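Local coordinates for protein queuine lyase ([Clostridium] spiroforme DSM 1552, PDB 6P78) that probably cleaves a carbon-nitrogen bond of queuine by radical chemistry, using a [4Fe-4S] cluster and S-adenosylmethionine, at residues D239-G242 and D246-V249. Numbering follows the deposited sequence.
Sequences DYLG and DFGV
The CD2 methyl of L241 sits over the centre of the F247 ring, 4.0 Å from the centroid and 3° off the normal, a CH-pi contact aimed almost straight down. In this radical SAM fold the last strand of the chain, 238-241, ends here and a loop bridges it to strands 26-29 and 35-39, consistent with closing the open side of the partial barrel. The two side chains cross at about a right angle, and CD1 of L241 lies above the far end of the ring, 3.7 Å from F247 CZ. Branched leucine suits this place because one methyl covers the centre of the face and the other its CZ end, while it also touches N206 and the bound queuine. Beyond the ring edge D239 CB lies 4.1 Å from F247 CZ; the D239 carboxylate turns to a salt bridge of OD2 with R35 and a hydrogen bond from H202. F247 also packs on I29 and I37, a flat, apolar ring joining the last strand to the first two. With D246 CG anti to the carbonyl carbon (chi1 -80°), the carboxylate reaches back to the turn, where OD2 accepts a hydrogen bond from I243 N and lies 3.0 Å from G242 N.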
ATOM      1  N   ASP A 239      -8.518   0.499   6.436  1.00 22.81           N
ATOM      2  CA  ASP A 239      -7.490   0.760   7.431  1.00 24.61           C
ATOM      3  C   ASP A 239      -7.211   2.250   7.469  1.00 24.97           C
ATOM      4  O   ASP A 239      -7.137   2.909   6.431  1.00 25.72           O
ATOM      5  CB  ASP A 239      -6.207  -0.004   7.100  1.00 24.75           C
ATOM      6  CG  ASP A 239      -6.394  -1.512   7.204  1.00 26.97           C
ATOM      7  OD1 ASP A 239      -6.937  -1.985   8.239  1.00 31.25           O
ATOM      8  OD2 ASP A 239      -6.024  -2.231   6.246  1.00 28.23           O
ATOM      9  N   TYR A 240      -7.032   2.791   8.665  1.00 25.81           N
ATOM     10  CA  TYR A 240      -6.860   4.233   8.812  1.00 27.98           C
ATOM     11  C   TYR A 240      -5.532   4.479   9.518  1.00 27.99           C
ATOM     12  O   TYR A 240      -5.317   3.967  10.623  1.00 30.04           O
ATOM     13  CB  TYR A 240      -8.039   4.818   9.593  1.00 31.11           C
ATOM     14  CG  TYR A 240      -8.136   6.329   9.668  1.00 29.92           C
ATOM     15  CD1 TYR A 240      -7.233   7.070  10.429  1.00 32.03           C
ATOM     16  CD2 TYR A 240      -9.170   7.008   9.029  1.00 34.77           C
ATOM     17  CE1 TYR A 240      -7.333   8.458  10.511  1.00 34.11           C
ATOM     18  CE2 TYR A 240      -9.285   8.388   9.117  1.00 39.74           C
ATOM     19  CZ  TYR A 240      -8.366   9.108   9.861  1.00 38.75           C
ATOM     20  OH  TYR A 240      -8.488  10.485   9.948  1.00 32.97           O
ATOM     21  N   LEU A 241      -4.625   5.235   8.876  1.00 23.93           N
ATOM     22  CA  LEU A 241      -3.301   5.496   9.461  1.00 28.31           C
ATOM     23  C   LEU A 241      -3.128   6.995   9.672  1.00 28.58           C
ATOM     24  O   LEU A 241      -2.893   7.741   8.710  1.00 27.42           O
ATOM     25  CB  LEU A 241      -2.164   4.966   8.587  1.00 26.01           C
ATOM     26  CG  LEU A 241      -1.943   3.462   8.586  1.00 28.00           C
ATOM     27  CD1 LEU A 241      -2.862   2.823   7.581  1.00 32.85           C
ATOM     28  CD2 LEU A 241      -0.482   3.131   8.276  1.00 30.17           C
ATOM     29  N   GLY A 242      -3.221   7.432  10.929  1.00 26.95           N
ATOM     30  CA  GLY A 242      -2.950   8.832  11.227  1.00 27.91           C
ATOM     31  C   GLY A 242      -1.489   9.192  11.037  1.00 36.49           C
ATOM     32  O   GLY A 242      -1.162  10.345  10.744  1.00 32.98           O
ATOM     33  N   ASP A 246       1.896   3.499  11.815  1.00 35.95           N
ATOM     34  CA  ASP A 246       0.848   2.909  12.654  1.00 35.34           C
ATOM     35  C   ASP A 246       0.701   1.391  12.483  1.00 38.03           C
ATOM     36  O   ASP A 246       0.143   0.736  13.378  1.00 39.79           O
ATOM     37  CB  ASP A 246      -0.493   3.618  12.383  1.00 32.05           C
ATOM     38  CG  ASP A 246      -0.612   4.965  13.116  1.00 38.84           C
ATOM     39  OD1 ASP A 246       0.189   5.236  14.037  1.00 44.55           O
ATOM     40  OD2 ASP A 246      -1.524   5.753  12.762  1.00 45.32           O
ATOM     41  N   PHE A 247       1.205   0.805  11.387  1.00 36.51           N
ATOM     42  CA  PHE A 247       1.262  -0.656  11.277  1.00 36.95           C
ATOM     43  C   PHE A 247       2.424  -1.269  12.059  1.00 33.99           C
ATOM     44  O   PHE A 247       2.470  -2.500  12.202  1.00 37.94           O
ATOM     45  CB  PHE A 247       1.397  -1.105   9.812  1.00 38.09           C
ATOM     46  CG  PHE A 247       0.134  -0.976   8.986  1.00 36.31           C
ATOM     47  CD1 PHE A 247      -1.120  -0.898   9.580  1.00 35.78           C
ATOM     48  CD2 PHE A 247       0.212  -0.950   7.597  1.00 36.54           C
ATOM     49  CE1 PHE A 247      -2.277  -0.786   8.793  1.00 33.37           C
ATOM     50  CE2 PHE A 247      -0.935  -0.843   6.814  1.00 34.60           C
ATOM     51  CZ  PHE A 247      -2.181  -0.766   7.412  1.00 30.92           C
ATOM     52  N   GLY A 248       3.384  -0.468  12.527  1.00 34.45           N
ATOM     53  CA  GLY A 248       4.518  -0.976  13.277  1.00 39.90           C
ATOM     54  C   GLY A 248       5.747  -1.306  12.457  1.00 39.25           C
ATOM     55  O   GLY A 248       6.738  -1.783  13.021  1.00 41.25           O
ATOM     56  N   VAL A 249       5.725  -1.061  11.147  1.00 41.24           N
ATOM     57  CA  VAL A 249       6.898  -1.278  10.312  1.00 39.68           C
ATOM     58  C   VAL A 249       7.276   0.066   9.706  1.00 35.98           C
ATOM     59  O   VAL A 249       6.416   0.923   9.476  1.00 34.77           O
ATOM     60  CB  VAL A 249       6.657  -2.338   9.205  1.00 36.95           C
ATOM     61  CG1 VAL A 249       6.515  -3.733   9.787  1.00 39.20           C
ATOM     62  CG2 VAL A 249       5.443  -1.979   8.368  1.00 35.06           C
TER